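ORF10 (Moritella marina, PDB 6RIW) probably catalyses chain elongation in polyunsaturated fatty acid synthesis, this chain being the ketosynthase-chain length factor didomain of a longer multidomain synthase. Local coordinates at residues Val673-Ala676 against Glu677-Gln681; Asp208-Thr212 against Gly213-Met217; Met950-Leu953 against Lys954-Ile958; Ala513-Met516 against Gln517-Leu521; Ser828-Lys831 against Ala832-His836. One frame throughout, in Å; residues are numbered along the deposited sequence.

Interaction 1 (Val673-Ala676 against Glu677-Gln681); sequences VELA and ENLFQ
Phe680 folds its ring back along the carbonyl of Ala676, one helical turn earlier, and several of its carbons meet that one oxygen. Its CB stands 3.9 Å from Ala676 O. CG, turned anti to the carbonyl carbon (chi1 -70°) and therefore beside the backbone N, comes a little nearer. CD2 makes the tightest approach, 3.3 Å from Ala676 O, and CE2 draws off again to 3.9 Å from it. The oxygen lies oblique to the ring. Ala676 O also accepts from Phe680 N at 3.1 Å. Farther out the ring rests on Val685 and on Val688 of strand 687-694, which Ala676 touches too. An alanine in place of this residue would keep the backbone bond, but is likely to leave a gap between helix and strand and to bare Val688 on that side. These turns belong to the buried alpha-helix 668-682 of the chain length factor half, where successive N-H groups bond four residues back: Glu677 to Val673, Asn678 to Glu674, Leu679 to Leu675. The first is nearly straight at 173°. Leu675 and Leu679 share another side of the helix, with Leu675 CD1 4.2 Å from Leu679 CG, while the same CG leans on Leu675 O at 3.4 Å. Leu675 also packs on Leu205 and Tyr209 of helix 198-211 in the ketosynthase half. Glu677 is extended beyond CG and ends in salt bridges from OE1 to Lys214 and from OE2 to Arg466; Asn678 OD1 accepts from Lys214 NZ and Thr212 OG1.

Interaction 2 (Asp208-Thr212 against Gly213-Met217); sequences DYLHT and GKANM
Lys214 lays its aliphatic chain across two residues of the helix end, Tyr209 and Thr212. CG lies 3.4 Å from Thr212 OG1, which is itself hydrogen-bonded to Asn678, and CD sits 4.1 Å above the plane of the Tyr209 ring, displaced toward its rim. With CG anti to the carbonyl carbon (chi1 -75°) and the chain bent only at chi4, CD passes over the ring before NZ goes on to Glu677 and Asn678 of helix 668-682. Gly213 makes this return possible. It has positive phi (74°), and a beta carbon there would collide with Thr212 O. Its N donates to Leu210 O at 3.2 Å, from well above the carbonyl plane, while Lys214 N reaches Tyr209 O at 3.0 Å in a weak, bent bond; together they form a Schellman motif ending the helix. Leu210 CD2 lies 3.6 Å from Ala215 O and close to the Asn216-Met217 peptide. The contact thus turns helix 198-211 into strand 217-224, with Leu210 on strands 4-12 and 259-270, Tyr209 against helix 668-682, and Met217 joining the backbone of Asn114 and Gly116.

Interaction 3 (Met950-Leu953 against Lys954-Ile958); sequences MDNL and KPQGI
A single helix-like turn in the loop that follows helix 929-934 carries the contact between Asp951 and Lys954, and the chain leaves it in extended form through Pro955. Lys954 N donates to Asp951 O at 3.3 Å, a weak bond. Asp951 O also accepts from a water at 2.6 Å, and that water gives its other hydrogen to Lys954 O, also at 2.6 Å. The water thus bridges the two carbonyl oxygens. Lys954 CB rests against Asp951 O at 3.6 Å, while the rest of its side chain leads away. Pro955, which has no N-H to offer, sets its CD 3.5 Å from Leu953 O. The Gln956 side chain reaches back toward the turn: CG stands beside its own backbone N (chi1 -70°), and the chain beyond is extended, bringing NE2 to 3.6 Å from Asn952 O, too far for a good bond. Its amide is engaged elsewhere, NE2 giving to Thr164 O and OE1 accepting from Ala166 N, and Asn952 treats the same strip likewise, with OD1 accepting from Thr164 N and ND2 giving to Lys162 O. Leu953 is the buried residue here, set against Leu136 of helix 129-148, Leu519 of helix 513-519 and Thr703 of helix 699-706. Within the turn itself little holds the two halves together beyond one weak bond and a water, which suggests that its shape probably owes much to the two amide side chains fixed to residues 162-166, to the leucine seated among three helices, and to the bonds of Gln956 and Ile958 with His707.

Interaction 4 (Ala513-Met516 against Gln517-Leu521); sequences ANVM and QSLQL
Asn514 O is gripped twice by Ser518: the backbone N donates to it at 3.0 Å and the side-chain OG at 3.1 Å, the two arriving from opposite faces of the carbonyl plane. Ser518 OG is anti to its carbonyl carbon (chi1 -62°), which folds the hydroxyl back toward the previous turn. Replacing Ser518 by an alanine removes OG, and Asn514 O would probably be held from one face only, with Met950 CE losing the hydroxyl it packs on. Val515 and Leu519 run alongside each other, with Val515 CG1 3.9 Å from Leu519 CD1. Val515 also packs on Leu136 and Val140 of helix 129-148. The helix 513-519 ends in a Schellman motif at Gln520, a non-glycine residue with positive phi (57°). Leu521 N closes it with an almost straight bond to Met516 O, 3.1 Å long at 170°. Met516, bent at chi2 and chi3, curls round to set CE 3.7 Å from Leu521 CB. The polar bonds are thus backbone ones plus one from a side-chain hydroxyl, and at the end of the helix Leu521 N is bonded to Met516 O while Met516 CE covers Leu521 CB, which holds the departing chain by both a polar and an apolar contact.

Interaction 5 (Ser828-Lys831 against Ala832-His836); sequences SSVK and ANIGH
The His836 ring carries Lys831 CE over one face, 3.6 Å from the ring centroid and 5° off its normal, a CH-pi contact. ND1 accepts from Phe838 N, and the ring stacks with that of Phe838. The lysine chain follows the histidine side chain outward, extended until chi4 (60°), where NZ swings off to His803 O. Lys831 CG also lies 3.4 Å from Gly835 O. Lys831 begins the short helix 831-834 after strand 826-828, and Gly835 and His836 follow it; the run from lysine to histidine is consistent with the K-x-N-x-G-H signature of ketosynthases, here in the chain length factor half. Ser829 opens the helix with a capping bond, OG accepting from Lys831 N at 3.0 Å. Val830 O then takes two donors: Ile834 N, nearly along the C=O axis, and Asn833 N at 2.9 Å, from well above the carbonyl plane. Gly835, with positive phi, leaves the helix while its N bonds to Lys831 O at 2.8 Å. Val830 CG2 meets Ile834 CG1 at 3.9 Å, and both side chains pack against Phe487 of helix 484-492 and Ala844 of helix 841-854. Asn833 OD1 accepts from a water and ND2 donates to Gln495 O.

Overall arrangement
Along the chain the contacts come as interaction 2, 4, 1, 5 and 3. Each is closed within about ten residues, so none nests in or crosses another. Interaction 2 turns a ketosynthase helix into its next strand; interaction 4 ends a short helix of the chain length factor half. Interaction 1 lies on a helix of that half and touches interaction 2, their centres 12 Å apart, so the pair joins the two halves. Interaction 5 leads from strand 826-828 through a helical turn and touches none of the others. Last, interaction 3 packs back on interaction 4, with centres 11 Å apart, tying the late loop to helices 513-519 and 129-148.

Interaction 1 (Val673-Ala676 against Glu677-Gln681)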
loop_
_atom_site.group_PDB
_atom_site.type_symbol
_atom_site.label_atom_id
_atom_site.label_comp_id
_atom_site.label_asym_id
_atom_site.label_seq_id
_atom_site.Cartn_x
_atom_site.Cartn_y
_atom_site.Cartn_z
ATOM N N VAL A 673 -0.404 7.028 13.684
ATOM C CA VAL A 673 -0.777 7.699 14.931
ATOM C C VAL A 673 -1.443 9.039 14.625
ATOM O O VAL A 673 -2.493 9.383 15.184
ATOM C CB VAL A 673 0.464 7.857 15.825
ATOM C CG1 VAL A 673 0.152 8.709 17.059
ATOM C CG2 VAL A 673 1.024 6.468 16.224
ATOM N N GLU A 674 -0.833 9.819 13.720
ATOM C CA GLU A 674 -1.403 11.096 13.288
ATOM C C GLU A 674 -2.775 10.909 12.659
ATOM O O GLU A 674 -3.714 11.665 12.949
ATOM C CB GLU A 674 -0.460 11.770 12.293
ATOM C CG GLU A 674 -1.002 13.048 11.631
ATOM C CD GLU A 674 0.045 13.710 10.709
ATOM O OE1 GLU A 674 0.573 13.050 9.767
ATOM O OE2 GLU A 674 0.354 14.890 10.947
ATOM N N LEU A 675 -2.917 9.901 11.807
ATOM C CA LEU A 675 -4.222 9.614 11.200
ATOM C C LEU A 675 -5.256 9.199 12.248
ATOM O O LEU A 675 -6.413 9.654 12.207
ATOM C CB LEU A 675 -4.061 8.519 10.137
ATOM C CG LEU A 675 -5.325 8.035 9.409
ATOM C CD1 LEU A 675 -6.091 9.229 8.837
ATOM C CD2 LEU A 675 -4.911 7.053 8.286
ATOM N N ALA A 676 -4.872 8.332 13.190
ATOM C CA ALA A 676 -5.822 7.916 14.223
ATOM C C ALA A 676 -6.345 9.127 15.004
ATOM O O ALA A 676 -7.555 9.256 15.242
ATOM C CB ALA A 676 -5.173 6.899 15.157
ATOM N N GLU A 677 -5.445 10.034 15.394
ATOM C CA GLU A 677 -5.888 11.285 16.023
ATOM C C GLU A 677 -6.922 11.992 15.147
ATOM O O GLU A 677 -7.983 12.428 15.615
ATOM C CB GLU A 677 -4.687 12.203 16.274
ATOM C CG GLU A 677 -5.069 13.533 16.908
ATOM C CD GLU A 677 -3.986 14.601 16.817
ATOM O OE1 GLU A 677 -3.891 15.276 15.759
ATOM O OE2 GLU A 677 -3.253 14.792 17.820
ATOM N N ASN A 678 -6.642 12.081 13.853
ATOM C CA ASN A 678 -7.547 12.807 12.979
ATOM C C ASN A 678 -8.884 12.087 12.856
ATOM O O ASN A 678 -9.938 12.736 12.765
ATOM C CB ASN A 678 -6.904 12.993 11.614
ATOM C CG ASN A 678 -7.206 14.323 11.037
ATOM O OD1 ASN A 678 -6.547 15.321 11.358
ATOM N ND2 ASN A 678 -8.217 14.366 10.179
ATOM N N LEU A 679 -8.866 10.747 12.864
ATOM C CA LEU A 679 -10.120 10.001 12.766
ATOM C C LEU A 679 -11.028 10.280 13.964
ATOM O O LEU A 679 -12.254 10.389 13.822
ATOM C CB LEU A 679 -9.834 8.502 12.637
ATOM C CG LEU A 679 -9.297 8.037 11.270
ATOM C CD1 LEU A 679 -9.014 6.536 11.306
ATOM C CD2 LEU A 679 -10.264 8.349 10.126
ATOM N N PHE A 680 -10.450 10.398 15.156
ATOM C CA PHE A 680 -11.266 10.709 16.322
ATOM C C PHE A 680 -11.811 12.131 16.250
ATOM O O PHE A 680 -12.914 12.397 16.741
ATOM C CB PHE A 680 -10.461 10.495 17.599
ATOM C CG PHE A 680 -10.178 9.044 17.907
ATOM C CD1 PHE A 680 -11.197 8.117 17.957
ATOM C CD2 PHE A 680 -8.878 8.626 18.169
ATOM C CE1 PHE A 680 -10.939 6.777 18.262
ATOM C CE2 PHE A 680 -8.600 7.294 18.467
ATOM C CZ PHE A 680 -9.634 6.365 18.515
ATOM N N GLN A 681 -11.077 13.054 15.619
ATOM C CA GLN A 681 -11.573 14.422 15.503
ATOM C C GLN A 681 -12.723 14.545 14.514
ATOM O O GLN A 681 -13.552 15.454 14.645
ATOM C CB GLN A 681 -10.451 15.360 15.064
ATOM C CG GLN A 681 -9.380 15.604 16.110
ATOM C CD GLN A 681 -8.346 16.577 15.610
ATOM O OE1 GLN A 681 -7.370 16.177 14.992
ATOM N NE2 GLN A 681 -8.576 17.863 15.829
#

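Interaction 2 (Asp208-Thr212 against Gly213-Met217)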
loop_
_atom_site.group_PDB
_atom_site.type_symbol
_atom_site.label_atom_id
_atom_site.label_comp_id
_atom_site.label_asym_id
_atom_site.label_seq_id
_atom_site.Cartn_x
_atom_site.Cartn_y
_atom_site.Cartn_z
ATOM N N ASP A 208 -10.574 15.492 5.556
ATOM C CA ASP A 208 -10.430 15.456 7.018
ATOM C C ASP A 208 -9.243 16.284 7.485
ATOM O O ASP A 208 -9.319 16.965 8.514
ATOM C CB ASP A 208 -10.233 14.021 7.521
ATOM C CG ASP A 208 -11.467 13.153 7.373
ATOM O OD1 ASP A 208 -12.576 13.675 7.112
ATOM O OD2 ASP A 208 -11.313 11.915 7.536
ATOM N N TYR A 209 -8.108 16.192 6.779
ATOM C CA TYR A 209 -6.943 16.955 7.201
ATOM C C TYR A 209 -7.184 18.454 7.027
ATOM O O TYR A 209 -6.666 19.259 7.815
ATOM C CB TYR A 209 -5.687 16.507 6.438
ATOM C CG TYR A 209 -5.039 15.252 7.053
ATOM C CD1 TYR A 209 -5.827 14.186 7.455
ATOM C CD2 TYR A 209 -3.646 15.162 7.259
ATOM C CE1 TYR A 209 -5.272 13.029 8.039
ATOM C CE2 TYR A 209 -3.074 14.005 7.844
ATOM C CZ TYR A 209 -3.907 12.941 8.217
ATOM O OH TYR A 209 -3.406 11.782 8.794
ATOM N N LEU A 210 -7.965 18.841 6.009
ATOM C CA LEU A 210 -8.372 20.238 5.884
ATOM C C LEU A 210 -9.289 20.648 7.034
ATOM O O LEU A 210 -9.172 21.761 7.550
ATOM C CB LEU A 210 -9.044 20.495 4.519
ATOM C CG LEU A 210 -8.127 20.409 3.288
ATOM C CD1 LEU A 210 -8.880 20.457 1.962
ATOM C CD2 LEU A 210 -6.997 21.486 3.289
ATOM N N HIS A 211 -10.191 19.764 7.465
ATOM C CA HIS A 211 -11.145 20.133 8.511
ATOM C C HIS A 211 -10.486 20.292 9.872
ATOM O O HIS A 211 -10.963 21.083 10.696
ATOM C CB HIS A 211 -12.261 19.101 8.591
ATOM C CG HIS A 211 -13.207 19.170 7.436
ATOM N ND1 HIS A 211 -13.793 18.054 6.882
ATOM C CD2 HIS A 211 -13.666 20.230 6.728
ATOM C CE1 HIS A 211 -14.582 18.424 5.887
ATOM N NE2 HIS A 211 -14.516 19.737 5.766
ATOM N N THR A 212 -9.404 19.561 10.145
ATOM C CA THR A 212 -8.730 19.740 11.425
ATOM C C THR A 212 -7.654 20.805 11.362
ATOM O O THR A 212 -6.997 21.063 12.374
ATOM C CB THR A 212 -8.123 18.415 11.910
ATOM O OG1 THR A 212 -7.151 17.944 10.965
ATOM C CG2 THR A 212 -9.215 17.333 12.084
ATOM N N GLY A 213 -7.445 21.419 10.204
ATOM C CA GLY A 213 -6.385 22.399 10.103
ATOM C C GLY A 213 -4.984 21.826 10.080
ATOM O O GLY A 213 -4.018 22.577 10.256
ATOM N N LYS A 214 -4.835 20.517 9.871
ATOM C CA LYS A 214 -3.505 19.949 9.681
ATOM C C LYS A 214 -2.854 20.459 8.404
ATOM O O LYS A 214 -1.623 20.399 8.283
ATOM C CB LYS A 214 -3.584 18.418 9.684
ATOM C CG LYS A 214 -3.791 17.839 11.099
ATOM C CD LYS A 214 -3.344 16.363 11.233
ATOM C CE LYS A 214 -3.452 15.869 12.695
ATOM N NZ LYS A 214 -4.837 16.004 13.348
ATOM N N ALA A 215 -3.651 20.994 7.477
ATOM C CA ALA A 215 -3.161 21.567 6.236
ATOM C C ALA A 215 -4.129 22.658 5.796
ATOM O O ALA A 215 -5.275 22.707 6.253
ATOM C CB ALA A 215 -3.038 20.497 5.134
ATOM N N ASN A 216 -3.647 23.534 4.908
ATOM C CA ASN A 216 -4.480 24.546 4.262
ATOM C C ASN A 216 -4.742 24.240 2.797
ATOM O O ASN A 216 -5.589 24.893 2.180
ATOM C CB ASN A 216 -3.837 25.934 4.395
ATOM C CG ASN A 216 -3.720 26.373 5.842
ATOM O OD1 ASN A 216 -4.549 26.013 6.686
ATOM N ND2 ASN A 216 -2.672 27.129 6.144
ATOM N N MET A 217 -4.052 23.248 2.242
ATOM C CA MET A 217 -4.305 22.721 0.917
ATOM C C MET A 217 -3.927 21.250 0.971
ATOM O O MET A 217 -3.041 20.861 1.744
ATOM C CB MET A 217 -3.480 23.476 -0.144
ATOM C CG MET A 217 -3.797 23.135 -1.596
ATOM S SD MET A 217 -2.842 24.169 -2.754
ATOM C CE MET A 217 -1.899 25.207 -1.627
#

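Interaction 3 (Met950-Leu953 against Lys954-Ile958)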
loop_
_atom_site.group_PDB
_atom_site.type_symbol
_atom_site.label_atom_id
_atom_site.label_comp_id
_atom_site.label_asym_id
_atom_site.label_seq_id
_atom_site.Cartn_x
_atom_site.Cartn_y
_atom_site.Cartn_z
ATOM N N MET A 950 23.668 -9.956 -12.734
ATOM C CA MET A 950 23.668 -9.730 -11.292
ATOM C C MET A 950 23.969 -8.291 -10.899
ATOM O O MET A 950 23.996 -7.999 -9.700
ATOM C CB MET A 950 24.698 -10.649 -10.633
ATOM C CG MET A 950 24.530 -12.113 -10.990
ATOM S SD MET A 950 23.022 -12.747 -10.265
ATOM C CE MET A 950 23.690 -13.144 -8.644
ATOM N N ASP A 951 24.186 -7.396 -11.874
ATOM C CA ASP A 951 24.672 -6.038 -11.599
ATOM C C ASP A 951 23.790 -5.288 -10.607
ATOM O O ASP A 951 24.295 -4.507 -9.793
ATOM C CB ASP A 951 24.745 -5.209 -12.892
ATOM C CG ASP A 951 25.438 -5.931 -14.026
ATOM O OD1 ASP A 951 24.826 -6.863 -14.599
ATOM O OD2 ASP A 951 26.593 -5.553 -14.348
ATOM N N ASN A 952 22.465 -5.460 -10.693
ATOM C CA ASN A 952 21.570 -4.686 -9.838
ATOM C C ASN A 952 21.640 -5.094 -8.368
ATOM O O ASN A 952 21.142 -4.349 -7.514
ATOM C CB ASN A 952 20.128 -4.829 -10.332
ATOM C CG ASN A 952 19.819 -3.896 -11.479
ATOM O OD1 ASN A 952 20.365 -2.803 -11.559
ATOM N ND2 ASN A 952 18.943 -4.321 -12.372
ATOM N N LEU A 953 22.231 -6.251 -8.059
ATOM C CA LEU A 953 22.358 -6.699 -6.677
ATOM C C LEU A 953 23.526 -6.050 -5.944
ATOM O O LEU A 953 23.518 -5.995 -4.710
ATOM C CB LEU A 953 22.535 -8.220 -6.639
ATOM C CG LEU A 953 21.447 -9.089 -7.252
ATOM C CD1 LEU A 953 21.790 -10.597 -7.083
ATOM C CD2 LEU A 953 20.099 -8.761 -6.638
ATOM N N LYS A 954 24.544 -5.596 -6.665
ATOM C CA LYS A 954 25.688 -4.990 -6.007
ATOM C C LYS A 954 25.232 -3.772 -5.203
ATOM O O LYS A 954 24.514 -2.914 -5.746
ATOM C CB LYS A 954 26.712 -4.577 -7.059
ATOM C CG LYS A 954 27.884 -3.792 -6.495
ATOM C CD LYS A 954 28.837 -3.383 -7.631
ATOM C CE LYS A 954 30.220 -3.009 -7.110
ATOM N NZ LYS A 954 30.306 -1.563 -6.803
ATOM N N PRO A 955 25.613 -3.658 -3.924
ATOM C CA PRO A 955 25.235 -2.474 -3.128
ATOM C C PRO A 955 25.512 -1.158 -3.848
ATOM O O PRO A 955 26.654 -0.868 -4.237
ATOM C CB PRO A 955 26.080 -2.623 -1.856
ATOM C CG PRO A 955 26.268 -4.135 -1.707
ATOM C CD PRO A 955 26.359 -4.660 -3.134
ATOM N N GLN A 956 24.457 -0.363 -4.049
ATOM C CA GLN A 956 24.516 0.782 -4.958
ATOM C C GLN A 956 25.126 2.038 -4.347
ATOM O O GLN A 956 25.425 2.977 -5.093
ATOM C CB GLN A 956 23.111 1.099 -5.493
ATOM C CG GLN A 956 22.631 0.027 -6.454
ATOM C CD GLN A 956 21.231 0.289 -6.993
ATOM O OE1 GLN A 956 20.716 1.398 -6.916
ATOM N NE2 GLN A 956 20.622 -0.741 -7.569
ATOM N N GLY A 957 25.323 2.089 -3.034
ATOM C CA GLY A 957 25.864 3.287 -2.401
ATOM C C GLY A 957 24.973 4.505 -2.491
ATOM O O GLY A 957 25.472 5.611 -2.744
ATOM N N ILE A 958 23.662 4.335 -2.291
ATOM C CA ILE A 958 22.730 5.448 -2.441
ATOM C C ILE A 958 22.922 6.406 -1.280
ATOM O O ILE A 958 22.954 5.995 -0.117
ATOM C CB ILE A 958 21.274 4.953 -2.488
ATOM C CG1 ILE A 958 21.066 3.948 -3.626
ATOM C CG2 ILE A 958 20.312 6.136 -2.638
ATOM C CD1 ILE A 958 21.383 4.483 -5.020
HETATM O O HOH W 1 23.902 -2.423 -8.243
#

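Interaction 4 (Ala513-Met516 against Gln517-Leu521)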
loop_
_atom_site.group_PDB
_atom_site.type_symbol
_atom_site.label_atom_id
_atom_site.label_comp_id
_atom_site.label_asym_id
_atom_site.label_seq_id
_atom_site.Cartn_x
_atom_site.Cartn_y
_atom_site.Cartn_z
ATOM N N ALA A 513 27.150 -19.242 -3.682
ATOM C CA ALA A 513 28.329 -18.397 -3.609
ATOM C C ALA A 513 28.233 -17.216 -4.558
ATOM O O ALA A 513 28.751 -16.141 -4.247
ATOM C CB ALA A 513 29.581 -19.231 -3.914
ATOM N N ASN A 514 27.593 -17.391 -5.721
ATOM C CA ASN A 514 27.485 -16.287 -6.670
ATOM C C ASN A 514 26.557 -15.188 -6.144
ATOM O O ASN A 514 26.874 -14.000 -6.238
ATOM C CB ASN A 514 26.993 -16.799 -8.022
ATOM C CG ASN A 514 28.042 -17.646 -8.749
ATOM O OD1 ASN A 514 29.223 -17.321 -8.739
ATOM N ND2 ASN A 514 27.608 -18.748 -9.362
ATOM N N VAL A 515 25.405 -15.567 -5.592
ATOM C CA VAL A 515 24.520 -14.579 -4.964
ATOM C C VAL A 515 25.248 -13.842 -3.841
ATOM O O VAL A 515 25.220 -12.608 -3.757
ATOM C CB VAL A 515 23.245 -15.269 -4.452
ATOM C CG1 VAL A 515 22.489 -14.346 -3.462
ATOM C CG2 VAL A 515 22.358 -15.663 -5.645
ATOM N N MET A 516 25.907 -14.586 -2.949
ATOM C CA MET A 516 26.534 -13.922 -1.806
ATOM C C MET A 516 27.696 -13.042 -2.241
ATOM O O MET A 516 27.903 -11.966 -1.668
ATOM C CB MET A 516 26.973 -14.962 -0.774
ATOM C CG MET A 516 25.758 -15.732 -0.209
ATOM S SD MET A 516 24.615 -14.686 0.736
ATOM C CE MET A 516 25.565 -14.639 2.256
ATOM N N GLN A 517 28.438 -13.456 -3.276
ATOM C CA GLN A 517 29.481 -12.596 -3.821
ATOM C C GLN A 517 28.902 -11.305 -4.387
ATOM O O GLN A 517 29.474 -10.225 -4.193
ATOM C CB GLN A 517 30.251 -13.346 -4.910
ATOM C CG GLN A 517 31.478 -12.631 -5.404
ATOM C CD GLN A 517 32.106 -13.355 -6.589
ATOM O OE1 GLN A 517 32.990 -12.822 -7.266
ATOM N NE2 GLN A 517 31.638 -14.581 -6.848
ATOM N N SER A 518 27.773 -11.399 -5.103
ATOM C CA SER A 518 27.144 -10.197 -5.661
ATOM C C SER A 518 26.673 -9.257 -4.559
ATOM O O SER A 518 26.788 -8.030 -4.685
ATOM C CB SER A 518 25.970 -10.565 -6.564
ATOM O OG SER A 518 26.410 -11.336 -7.668
ATOM N N LEU A 519 26.151 -9.817 -3.459
ATOM C CA LEU A 519 25.693 -9.032 -2.327
ATOM C C LEU A 519 26.834 -8.562 -1.427
ATOM O O LEU A 519 26.581 -7.801 -0.492
ATOM C CB LEU A 519 24.686 -9.853 -1.504
ATOM C CG LEU A 519 23.389 -10.244 -2.234
ATOM C CD1 LEU A 519 22.504 -11.111 -1.315
ATOM C CD2 LEU A 519 22.644 -8.968 -2.619
ATOM N N GLN A 520 28.070 -8.993 -1.695
ATOM C CA GLN A 520 29.235 -8.641 -0.873
ATOM C C GLN A 520 29.035 -9.053 0.586
ATOM O O GLN A 520 29.430 -8.348 1.520
ATOM C CB GLN A 520 29.558 -7.154 -1.002
ATOM C CG GLN A 520 29.794 -6.794 -2.454
ATOM C CD GLN A 520 30.171 -5.348 -2.646
ATOM O OE1 GLN A 520 30.008 -4.522 -1.744
ATOM N NE2 GLN A 520 30.670 -5.028 -3.830
ATOM N N LEU A 521 28.448 -10.224 0.777
ATOM C CA LEU A 521 28.196 -10.789 2.102
ATOM C C LEU A 521 29.043 -12.039 2.296
ATOM O O LEU A 521 28.987 -12.968 1.471
ATOM C CB LEU A 521 26.713 -11.166 2.256
ATOM C CG LEU A 521 25.677 -10.045 2.426
ATOM C CD1 LEU A 521 24.257 -10.610 2.350
ATOM C CD2 LEU A 521 25.907 -9.342 3.760
#

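Interaction 5 (Ser828-Lys831 against Ala832-His836)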
loop_
_atom_site.group_PDB
_atom_site.type_symbol
_atom_site.label_atom_id
_atom_site.label_comp_id
_atom_site.label_asym_id
_atom_site.label_seq_id
_atom_site.Cartn_x
_atom_site.Cartn_y
_atom_site.Cartn_z
ATOM N N SER A 828 18.568 5.735 24.061
ATOM C CA SER A 828 18.684 4.312 23.756
ATOM C C SER A 828 17.798 4.010 22.549
ATOM O O SER A 828 17.080 4.882 22.055
ATOM C CB SER A 828 18.304 3.450 24.965
ATOM O OG SER A 828 16.895 3.474 25.193
ATOM N N SER A 829 17.848 2.764 22.069
ATOM C CA SER A 829 16.973 2.359 20.963
ATOM C C SER A 829 16.631 0.883 21.080
ATOM O O SER A 829 17.507 0.043 21.317
ATOM C CB SER A 829 17.608 2.607 19.589
ATOM O OG SER A 829 16.827 2.026 18.535
ATOM N N VAL A 830 15.348 0.581 20.861
ATOM C CA VAL A 830 14.853 -0.774 20.820
ATOM C C VAL A 830 15.531 -1.585 19.724
ATOM O O VAL A 830 15.498 -2.816 19.759
ATOM C CB VAL A 830 13.314 -0.726 20.618
ATOM C CG1 VAL A 830 12.969 -0.274 19.200
ATOM C CG2 VAL A 830 12.679 -2.064 20.975
ATOM N N LYS A 831 16.139 -0.930 18.738
ATOM C CA LYS A 831 16.800 -1.705 17.674
ATOM C C LYS A 831 18.016 -2.471 18.194
ATOM O O LYS A 831 18.439 -3.474 17.588
ATOM C CB LYS A 831 17.206 -0.786 16.523
ATOM C CG LYS A 831 15.982 -0.160 15.841
ATOM C CD LYS A 831 16.383 0.646 14.596
ATOM C CE LYS A 831 15.173 1.372 13.943
ATOM N NZ LYS A 831 14.559 2.330 14.941
ATOM N N ALA A 832 18.585 -2.024 19.304
ATOM C CA ALA A 832 19.642 -2.798 19.947
ATOM C C ALA A 832 19.136 -4.146 20.465
ATOM O O ALA A 832 19.932 -5.084 20.622
ATOM C CB ALA A 832 20.253 -1.969 21.073
ATOM N N ASN A 833 17.838 -4.268 20.744
ATOM C CA ASN A 833 17.278 -5.525 21.232
ATOM C C ASN A 833 16.718 -6.391 20.114
ATOM O O ASN A 833 16.863 -7.615 20.166
ATOM C CB ASN A 833 16.164 -5.266 22.270
ATOM C CG ASN A 833 16.586 -4.276 23.311
ATOM O OD1 ASN A 833 16.369 -3.080 23.157
ATOM N ND2 ASN A 833 17.225 -4.761 24.374
ATOM N N ILE A 834 16.032 -5.797 19.126
ATOM C CA ILE A 834 15.305 -6.611 18.155
ATOM C C ILE A 834 15.599 -6.165 16.721
ATOM O O ILE A 834 14.909 -6.582 15.786
ATOM C CB ILE A 834 13.785 -6.609 18.436
ATOM C CG1 ILE A 834 13.233 -5.205 18.708
ATOM C CG2 ILE A 834 13.460 -7.450 19.694
ATOM C CD1 ILE A 834 12.878 -4.421 17.487
ATOM N N GLY A 835 16.635 -5.342 16.527
ATOM C CA GLY A 835 17.051 -4.983 15.171
ATOM C C GLY A 835 16.119 -3.963 14.503
ATOM O O GLY A 835 15.194 -3.427 15.102
ATOM N N HIS A 836 16.414 -3.666 13.232
ATOM C CA HIS A 836 15.717 -2.625 12.476
ATOM C C HIS A 836 14.564 -3.279 11.727
ATOM O O HIS A 836 14.794 -4.049 10.794
ATOM C CB HIS A 836 16.678 -1.956 11.491
ATOM C CG HIS A 836 16.198 -0.641 10.962
ATOM N ND1 HIS A 836 14.863 -0.366 10.752
ATOM C CD2 HIS A 836 16.872 0.489 10.634
ATOM C CE1 HIS A 836 14.732 0.875 10.310
ATOM N NE2 HIS A 836 15.937 1.417 10.224
HETATM O O HOH W 2 16.344 -0.867 24.448
#